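Local coordinates for protein putative dehydrogenase (Pseudomonas fluorescens, PDB 6UUG) that acts on methanesulfinate as the flavin-dependent monooxygenase MsuC of a two-component system in bacterial sulfur assimilation, with an acyl-CoA dehydrogenase-type fold, at residues N136-N144 and S169-S180; A333-T341 and W402-P411. One frame throughout, in Å; residues are numbered along the deposited sequence.

Contact 1: N136-N144 and S169-S180; sequences NWFWGNALN and SGASDSQMLIAS
Gly140 N donates to Met176 O (2.8 Å) where strands 139-142 and 176-180 run parallel. Gly140 O accepts from Ile178 N, and Ala142 N turns back to Ile178 O. Asn141 N, pointing to the other edge of its strand, is taken by Ser169 O at 3.2 Å, so residues 169-180 embrace 139-142 on two edges.

A polar side chain grips the entry to the pair. The Gln175 chain folds back at chi2 (61°) and sets OE1 2.9 Å from Phe138 N, which donates in the carbonyl plane, on a lone pair, while Gln175 N donates to Phe138 O at 2.7 Å. Gln175 OE1 also accepts from Arg65. Within 136-144 itself, Leu143 N donates to Asn141 OD1 from above that amide's carbonyl plane, an Asx turn.

Apolar contacts gather on the face bearing Trp139, Met176 and Ile178, where helix 100-119 packs. Met176 CB sits 3.5 Å from the centroid of the Trp139 six-membered ring, 13° off its normal, a CH-pi contact; Ile178 CD1 reaches that ring's edge, 3.9 Å from Trp139 CZ3. With CG anti to the carbonyl carbon (chi1 -66°), Met176 CG lies 3.6 Å from Trp137 CE3. The bend at chi2 puts SD obliquely by the Trp137 ring and, farther off, above the face of Trp139, two Met-aromatic contacts.

This is edge pairing in a three-stranded mixed sheet, consistent with the beta domain of the acyl-CoA dehydrogenase fold. Residues 169-180 take up the N-H groups of Gly140, Asn141 and Ala142, alternately through strand 176-180 and Ser169, and the Trp139 indole is held over one face by Met176 and at NE1 by Thr132.

Contact 2: A333-T341 and W402-P411; sequences AEERGHLAT and WALNQSLPVP
His338 and Trp402 cross at about a right angle, their ring planes 74° apart, an oblique pairing in which His338 NE2 comes within 3.8 Å of Trp402 CH2. The imidazole is steadied from its own helix: ND1 donates to Glu334 O at 2.8 Å, in the ring plane. Farther along the indole, Thr341 CG2 approaches Trp402 CD1 at 3.8 Å.

Past Trp402 the chain turns and passes across the start of helix 333-360. Leu408 points at the helix where Gly337 has no side chain, its CD2 lying 4.0 Å from Gly337 CA, and Pro409 lays CG against Ala340 CB at 3.6 Å. Pro411 covers one face of the Arg336 guanidinium, CB standing 3.6 Å above the plane. A bend at chi2 (-91°) swings the Arg336 chain there. A water links its NH1, at 2.8 Å, to Pro409 O, and NH2 forms a salt bridge with the C-terminal carboxylate of Ser415.

Trp304 of the second subunit meets Trp402 edge-to-face, placing the contact beside a subunit interface. With no direct hydrogen bond between the segments, cohesion comes from apolar and ring contacts plus one bridging water, while the nearby carboxylate probably offsets the arginine's charge.

How the contacts relate
Followed from the N terminus, the chain completes contact 1 before contact 2 opens, so the two are in series and neither nest nor cross. Contact 1 closes a short loop of 24 residues that contains strands and no helix, and it joins an outer strand of the three-stranded mixed sheet to the central one. Contact 2 closes a longer, largely helical loop of 60 residues, returning the tail after helix 392-405 to the start of helix 333-360. The centres of contact 1 and contact 2 lie about 31 Å apart, and the nearest atoms of contact 1 and contact 2 are about 13 Å apart. One closure therefore belongs to the beta region and the other to the C-terminal helical region, next to a partner subunit.

Contact 1: N136-N144 and S169-S180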
loop_
_atom_site.group_PDB
_atom_site.type_symbol
_atom_site.label_atom_id
_atom_site.label_comp_id
_atom_site.label_asym_id
_atom_site.label_seq_id
_atom_site.Cartn_x
_atom_site.Cartn_y
_atom_site.Cartn_z
ATOM N N ASN A 136 32.457 20.744 -28.492
ATOM C CA ASN A 136 31.166 20.150 -28.115
ATOM C C ASN A 136 31.101 18.657 -28.448
ATOM O O ASN A 136 30.142 18.176 -29.052
ATOM C CB ASN A 136 29.993 20.893 -28.757
ATOM C CG ASN A 136 29.803 22.279 -28.186
ATOM O OD1 ASN A 136 29.409 22.441 -27.030
ATOM N ND2 ASN A 136 30.073 23.288 -28.995
ATOM N N TRP A 137 32.138 17.924 -28.042
ATOM C CA TRP A 137 32.132 16.468 -28.147
ATOM C C TRP A 137 31.036 15.873 -27.267
ATOM O O TRP A 137 30.897 16.247 -26.100
ATOM C CB TRP A 137 33.472 15.896 -27.700
ATOM C CG TRP A 137 34.628 16.091 -28.631
ATOM C CD1 TRP A 137 34.612 16.633 -29.888
ATOM C CD2 TRP A 137 35.982 15.733 -28.362
ATOM N NE1 TRP A 137 35.888 16.628 -30.417
ATOM C CE2 TRP A 137 36.745 16.081 -29.496
ATOM C CE3 TRP A 137 36.628 15.148 -27.265
ATOM C CZ2 TRP A 137 38.118 15.864 -29.561
ATOM C CZ3 TRP A 137 37.997 14.933 -27.335
ATOM C CH2 TRP A 137 38.722 15.289 -28.475
ATOM N N PHE A 138 30.285 14.922 -27.823
ATOM C CA PHE A 138 29.262 14.168 -27.099
ATOM C C PHE A 138 29.887 12.837 -26.682
ATOM O O PHE A 138 30.361 12.080 -27.536
ATOM C CB PHE A 138 28.033 13.952 -27.995
ATOM C CG PHE A 138 26.688 14.034 -27.278
ATOM C CD1 PHE A 138 26.447 13.314 -26.118
ATOM C CD2 PHE A 138 25.670 14.821 -27.791
ATOM C CE1 PHE A 138 25.202 13.381 -25.475
ATOM C CE2 PHE A 138 24.426 14.908 -27.163
ATOM C CZ PHE A 138 24.189 14.182 -25.999
ATOM N N TRP A 139 29.918 12.564 -25.378
ATOM C CA TRP A 139 30.531 11.349 -24.840
ATOM C C TRP A 139 29.467 10.281 -24.602
ATOM O O TRP A 139 28.419 10.570 -24.018
ATOM C CB TRP A 139 31.252 11.639 -23.520
ATOM C CG TRP A 139 32.552 12.385 -23.669
ATOM C CD1 TRP A 139 32.714 13.652 -24.150
ATOM C CD2 TRP A 139 33.860 11.917 -23.311
ATOM N NE1 TRP A 139 34.046 14.001 -24.117
ATOM C CE2 TRP A 139 34.769 12.951 -23.614
ATOM C CE3 TRP A 139 34.353 10.715 -22.780
ATOM C CZ2 TRP A 139 36.140 12.829 -23.392
ATOM C CZ3 TRP A 139 35.717 10.593 -22.557
ATOM C CH2 TRP A 139 36.597 11.644 -22.868
ATOM N N GLY A 140 29.755 9.046 -25.028
ATOM C CA GLY A 140 28.831 7.941 -24.897
ATOM C C GLY A 140 29.385 6.840 -24.002
ATOM O O GLY A 140 30.548 6.865 -23.584
ATOM N N ASN A 141 28.525 5.869 -23.704
ATOM C CA ASN A 141 28.823 4.825 -22.732
ATOM C C ASN A 141 29.029 3.488 -23.425
ATOM O O ASN A 141 28.215 3.086 -24.263
ATOM C CB ASN A 141 27.695 4.677 -21.712
ATOM C CG ASN A 141 27.896 3.480 -20.805
ATOM O OD1 ASN A 141 28.868 3.415 -20.062
ATOM N ND2 ASN A 141 26.977 2.517 -20.868
ATOM N N ALA A 142 30.108 2.802 -23.058
ATOM C CA ALA A 142 30.358 1.417 -23.441
ATOM C C ALA A 142 30.966 0.665 -22.270
ATOM O O ALA A 142 31.786 -0.240 -22.457
ATOM C CB ALA A 142 31.272 1.327 -24.666
ATOM N N LEU A 143 30.597 1.056 -21.054
ATOM C CA LEU A 143 31.117 0.476 -19.827
ATOM C C LEU A 143 30.014 -0.375 -19.218
ATOM O O LEU A 143 28.950 0.144 -18.866
ATOM C CB LEU A 143 31.583 1.576 -18.867
ATOM C CG LEU A 143 31.761 1.298 -17.367
ATOM C CD1 LEU A 143 32.743 0.179 -17.119
ATOM C CD2 LEU A 143 32.202 2.556 -16.630
ATOM N N ASN A 144 30.251 -1.682 -19.135
ATOM C CA ASN A 144 29.301 -2.614 -18.535
ATOM C C ASN A 144 30.115 -3.580 -17.688
ATOM O O ASN A 144 30.709 -4.533 -18.220
ATOM C CB ASN A 144 28.478 -3.353 -19.589
ATOM C CG ASN A 144 27.222 -3.999 -19.011
ATOM O OD1 ASN A 144 27.070 -4.126 -17.794
ATOM N ND2 ASN A 144 26.317 -4.414 -19.891
ATOM N N SER A 169 24.592 2.810 -23.816
ATOM C CA SER A 169 23.724 3.982 -23.806
ATOM C C SER A 169 24.364 5.166 -24.525
ATOM O O SER A 169 25.393 5.693 -24.085
ATOM C CB SER A 169 23.361 4.358 -22.365
ATOM O OG SER A 169 22.766 3.259 -21.689
ATOM N N GLY A 170 23.776 5.568 -25.649
ATOM C CA GLY A 170 24.229 6.758 -26.346
ATOM C C GLY A 170 25.578 6.639 -27.023
ATOM O O GLY A 170 26.279 7.648 -27.165
ATOM N N ALA A 171 25.969 5.436 -27.451
ATOM C CA ALA A 171 27.227 5.316 -28.180
ATOM C C ALA A 171 27.098 5.861 -29.598
ATOM O O ALA A 171 28.064 6.413 -30.146
ATOM C CB ALA A 171 27.698 3.859 -28.194
ATOM N N SER A 172 25.920 5.735 -30.200
ATOM C CA SER A 172 25.701 6.254 -31.540
ATOM C C SER A 172 25.723 7.778 -31.530
ATOM O O SER A 172 25.327 8.419 -30.553
ATOM C CB SER A 172 24.366 5.759 -32.091
ATOM O OG SER A 172 24.258 4.361 -31.916
ATOM N N ASP A 173 26.196 8.353 -32.637
ATOM C CA ASP A 173 26.311 9.803 -32.777
ATOM C C ASP A 173 27.136 10.409 -31.640
ATOM O O ASP A 173 26.861 11.512 -31.169
ATOM C CB ASP A 173 24.927 10.454 -32.861
ATOM C CG ASP A 173 24.990 11.937 -33.160
ATOM O OD1 ASP A 173 25.683 12.322 -34.133
ATOM O OD2 ASP A 173 24.344 12.715 -32.417
ATOM N N SER A 174 28.144 9.690 -31.175
ATOM C CA SER A 174 29.021 10.211 -30.138
ATOM C C SER A 174 30.415 10.430 -30.706
ATOM O O SER A 174 30.788 9.868 -31.741
ATOM C CB SER A 174 29.082 9.275 -28.922
ATOM O OG SER A 174 29.849 8.108 -29.180
ATOM N N GLN A 175 31.173 11.282 -30.022
ATOM C CA GLN A 175 32.556 11.556 -30.392
ATOM C C GLN A 175 33.553 10.747 -29.582
ATOM O O GLN A 175 34.599 10.346 -30.111
ATOM C CB GLN A 175 32.857 13.054 -30.232
ATOM C CG GLN A 175 32.329 13.936 -31.365
ATOM C CD GLN A 175 30.825 13.879 -31.523
ATOM O OE1 GLN A 175 30.074 14.324 -30.649
ATOM N NE2 GLN A 175 30.368 13.332 -32.651
ATOM N N MET A 176 33.248 10.483 -28.317
ATOM C CA MET A 176 34.121 9.724 -27.440
ATOM C C MET A 176 33.291 8.684 -26.706
ATOM O O MET A 176 32.092 8.881 -26.475
ATOM C CB MET A 176 34.842 10.630 -26.429
ATOM C CG MET A 176 35.845 11.609 -27.038
ATOM S SD MET A 176 37.328 10.784 -27.668
ATOM C CE MET A 176 38.036 10.101 -26.169
ATOM N N LEU A 177 33.944 7.572 -26.358
ATOM C CA LEU A 177 33.335 6.479 -25.608
ATOM C C LEU A 177 34.197 6.134 -24.408
ATOM O O LEU A 177 35.428 6.192 -24.463
ATOM C CB LEU A 177 33.183 5.197 -26.442
ATOM C CG LEU A 177 32.341 5.158 -27.698
ATOM C CD1 LEU A 177 32.501 3.787 -28.324
ATOM C CD2 LEU A 177 30.890 5.422 -27.340
ATOM N N ILE A 178 33.537 5.764 -23.321
ATOM C CA ILE A 178 34.182 5.092 -22.204
ATOM C C ILE A 178 33.902 3.603 -22.383
ATOM O O ILE A 178 32.751 3.172 -22.298
ATOM C CB ILE A 178 33.656 5.594 -20.855
ATOM C CG1 ILE A 178 33.864 7.110 -20.711
ATOM C CG2 ILE A 178 34.307 4.823 -19.725
ATOM C CD1 ILE A 178 35.251 7.495 -20.276
ATOM N N ALA A 179 34.943 2.812 -22.627
ATOM C CA ALA A 179 34.793 1.384 -22.892
ATOM C C ALA A 179 35.540 0.583 -21.839
ATOM O O ALA A 179 36.618 0.983 -21.391
ATOM C CB ALA A 179 35.320 1.018 -24.292
ATOM N N SER A 180 34.979 -0.560 -21.451
ATOM C CA SER A 180 35.640 -1.444 -20.504
ATOM C C SER A 180 35.979 -2.778 -21.160
ATOM O O SER A 180 35.355 -3.198 -22.139
ATOM C CB SER A 180 34.776 -1.694 -19.266
ATOM O OG SER A 180 33.504 -2.191 -19.628
HETATM O O HOH W 1 30.237 17.390 -31.684
#

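Contact 2: A333-T341 and W402-P411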
loop_
_atom_site.group_PDB
_atom_site.type_symbol
_atom_site.label_atom_id
_atom_site.label_comp_id
_atom_site.label_asym_id
_atom_site.label_seq_id
_atom_site.Cartn_x
_atom_site.Cartn_y
_atom_site.Cartn_z
ATOM N N ALA A 333 36.197 8.202 3.663
ATOM C CA ALA A 333 35.293 7.091 3.393
ATOM C C ALA A 333 33.983 7.254 4.149
ATOM O O ALA A 333 32.935 6.800 3.676
ATOM C CB ALA A 333 35.959 5.763 3.754
ATOM N N GLU A 334 34.020 7.897 5.319
ATOM C CA GLU A 334 32.797 8.104 6.083
ATOM C C GLU A 334 31.852 9.053 5.358
ATOM O O GLU A 334 30.649 8.778 5.243
ATOM C CB GLU A 334 33.119 8.641 7.474
ATOM C CG GLU A 334 31.883 8.807 8.342
ATOM C CD GLU A 334 32.200 9.326 9.736
ATOM O OE1 GLU A 334 33.028 10.257 9.853
ATOM O OE2 GLU A 334 31.619 8.798 10.712
ATOM N N GLU A 335 32.378 10.175 4.860
ATOM C CA GLU A 335 31.525 11.130 4.154
ATOM C C GLU A 335 30.980 10.526 2.865
ATOM O O GLU A 335 29.809 10.747 2.514
ATOM C CB GLU A 335 32.291 12.430 3.864
ATOM C CG GLU A 335 31.404 13.478 3.205
ATOM C CD GLU A 335 32.056 14.835 3.070
ATOM O OE1 GLU A 335 33.055 15.096 3.776
ATOM O OE2 GLU A 335 31.564 15.637 2.250
ATOM N N ARG A 336 31.808 9.757 2.148
ATOM C CA ARG A 336 31.323 9.045 0.964
ATOM C C ARG A 336 30.164 8.120 1.326
ATOM O O ARG A 336 29.158 8.060 0.612
ATOM C CB ARG A 336 32.464 8.244 0.323
ATOM C CG ARG A 336 32.145 7.674 -1.056
ATOM C CD ARG A 336 31.544 6.270 -0.982
ATOM N NE ARG A 336 31.379 5.750 -2.333
ATOM C CZ ARG A 336 30.639 4.704 -2.663
ATOM N NH1 ARG A 336 29.974 4.023 -1.730
ATOM N NH2 ARG A 336 30.563 4.349 -3.940
ATOM N N GLY A 337 30.302 7.369 2.420
ATOM C CA GLY A 337 29.254 6.424 2.800
ATOM C C GLY A 337 27.941 7.100 3.153
ATOM O O GLY A 337 26.864 6.618 2.781
ATOM N N HIS A 338 28.005 8.203 3.897
ATOM C CA HIS A 338 26.785 8.940 4.226
ATOM C C HIS A 338 26.125 9.496 2.972
ATOM O O HIS A 338 24.893 9.510 2.867
ATOM C CB HIS A 338 27.095 10.055 5.228
ATOM C CG HIS A 338 27.320 9.545 6.618
ATOM N ND1 HIS A 338 28.514 8.992 7.024
ATOM C CD2 HIS A 338 26.486 9.454 7.680
ATOM C CE1 HIS A 338 28.416 8.606 8.283
ATOM N NE2 HIS A 338 27.196 8.879 8.706
ATOM N N LEU A 339 26.923 9.968 2.010
ATOM C CA LEU A 339 26.360 10.374 0.723
ATOM C C LEU A 339 25.680 9.197 0.027
ATOM O O LEU A 339 24.569 9.328 -0.497
ATOM C CB LEU A 339 27.453 10.958 -0.181
ATOM C CG LEU A 339 27.036 11.316 -1.612
ATOM C CD1 LEU A 339 25.910 12.351 -1.643
ATOM C CD2 LEU A 339 28.245 11.817 -2.432
ATOM N N ALA A 340 26.357 8.051 -0.018
ATOM C CA ALA A 340 25.782 6.875 -0.665
ATOM C C ALA A 340 24.425 6.507 -0.062
ATOM O O ALA A 340 23.481 6.176 -0.795
ATOM C CB ALA A 340 26.756 5.701 -0.556
ATOM N N THR A 341 24.317 6.544 1.268
ATOM C CA THR A 341 23.045 6.245 1.926
ATOM C C THR A 341 21.978 7.267 1.549
ATOM O O THR A 341 20.829 6.902 1.267
ATOM C CB THR A 341 23.242 6.203 3.440
ATOM O OG1 THR A 341 24.156 5.149 3.761
ATOM C CG2 THR A 341 21.921 5.950 4.160
ATOM N N TRP A 402 22.357 -0.189 7.048
ATOM C CA TRP A 402 22.696 1.073 7.706
ATOM C C TRP A 402 21.760 1.362 8.875
ATOM O O TRP A 402 22.199 1.705 9.976
ATOM C CB TRP A 402 22.640 2.236 6.710
ATOM C CG TRP A 402 22.690 3.543 7.429
ATOM C CD1 TRP A 402 21.671 4.444 7.594
ATOM C CD2 TRP A 402 23.809 4.073 8.153
ATOM N NE1 TRP A 402 22.097 5.507 8.349
ATOM C CE2 TRP A 402 23.404 5.301 8.711
ATOM C CE3 TRP A 402 25.115 3.626 8.374
ATOM C CZ2 TRP A 402 24.263 6.095 9.483
ATOM C CZ3 TRP A 402 25.967 4.412 9.128
ATOM C CH2 TRP A 402 25.537 5.632 9.677
ATOM N N ALA A 403 20.453 1.258 8.646
ATOM C CA ALA A 403 19.493 1.665 9.661
ATOM C C ALA A 403 19.576 0.796 10.912
ATOM O O ALA A 403 19.466 1.305 12.036
ATOM C CB ALA A 403 18.087 1.603 9.073
ATOM N N LEU A 404 19.759 -0.508 10.739
ATOM C CA LEU A 404 19.792 -1.448 11.857
ATOM C C LEU A 404 21.193 -1.565 12.447
ATOM O O LEU A 404 21.374 -1.418 13.660
ATOM C CB LEU A 404 19.313 -2.835 11.408
ATOM C CG LEU A 404 19.340 -3.933 12.487
ATOM C CD1 LEU A 404 18.505 -3.495 13.715
ATOM C CD2 LEU A 404 18.843 -5.242 11.904
ATOM N N ASN A 405 22.184 -1.794 11.588
ATOM C CA ASN A 405 23.525 -2.173 12.018
ATOM C C ASN A 405 24.532 -1.040 11.934
ATOM O O ASN A 405 25.664 -1.216 12.404
ATOM C CB ASN A 405 24.004 -3.358 11.180
ATOM C CG ASN A 405 23.157 -4.585 11.402
ATOM O OD1 ASN A 405 22.891 -4.960 12.542
ATOM N ND2 ASN A 405 22.704 -5.197 10.325
ATOM N N GLN A 406 24.143 0.114 11.379
ATOM C CA GLN A 406 25.046 1.248 11.140
ATOM C C GLN A 406 26.251 0.842 10.290
ATOM O O GLN A 406 27.377 1.305 10.499
ATOM C CB GLN A 406 25.466 1.898 12.461
ATOM C CG GLN A 406 24.255 2.346 13.280
ATOM C CD GLN A 406 24.606 2.805 14.678
ATOM O OE1 GLN A 406 25.691 2.519 15.188
ATOM N NE2 GLN A 406 23.683 3.525 15.313
ATOM N N SER A 407 26.009 -0.006 9.298
ATOM C CA SER A 407 27.039 -0.429 8.360
ATOM C C SER A 407 26.988 0.446 7.114
ATOM O O SER A 407 25.952 0.521 6.443
ATOM C CB SER A 407 26.866 -1.897 7.979
ATOM O OG SER A 407 26.896 -2.707 9.133
ATOM N N LEU A 408 28.112 1.087 6.797
ATOM C CA LEU A 408 28.198 1.864 5.568
ATOM C C LEU A 408 28.140 0.950 4.350
ATOM O O LEU A 408 28.583 -0.203 4.400
ATOM C CB LEU A 408 29.494 2.674 5.526
ATOM C CG LEU A 408 29.698 3.793 6.545
ATOM C CD1 LEU A 408 31.094 4.408 6.378
ATOM C CD2 LEU A 408 28.637 4.859 6.413
ATOM N N PRO A 409 27.608 1.438 3.236
ATOM C CA PRO A 409 27.559 0.608 2.031
ATOM C C PRO A 409 28.957 0.367 1.482
ATOM O O PRO A 409 29.858 1.194 1.636
ATOM C CB PRO A 409 26.707 1.435 1.058
ATOM C CG PRO A 409 26.723 2.818 1.595
ATOM C CD PRO A 409 26.903 2.722 3.071
ATOM N N VAL A 410 29.137 -0.793 0.859
ATOM C CA VAL A 410 30.427 -1.176 0.282
ATOM C C VAL A 410 30.496 -0.618 -1.133
ATOM O O VAL A 410 29.608 -0.911 -1.949
ATOM C CB VAL A 410 30.609 -2.696 0.274
ATOM C CG1 VAL A 410 31.971 -3.048 -0.341
ATOM C CG2 VAL A 410 30.487 -3.250 1.690
ATOM N N PRO A 411 31.521 0.169 -1.473
ATOM C CA PRO A 411 31.606 0.756 -2.823
ATOM C C PRO A 411 31.692 -0.307 -3.910
ATOM O O PRO A 411 32.545 -1.199 -3.875
ATOM C CB PRO A 411 32.886 1.601 -2.753
ATOM C CG PRO A 411 33.044 1.923 -1.330
ATOM C CD PRO A 411 32.530 0.729 -0.560
HETATM O O HOH W 2 30.394 3.859 1.075
#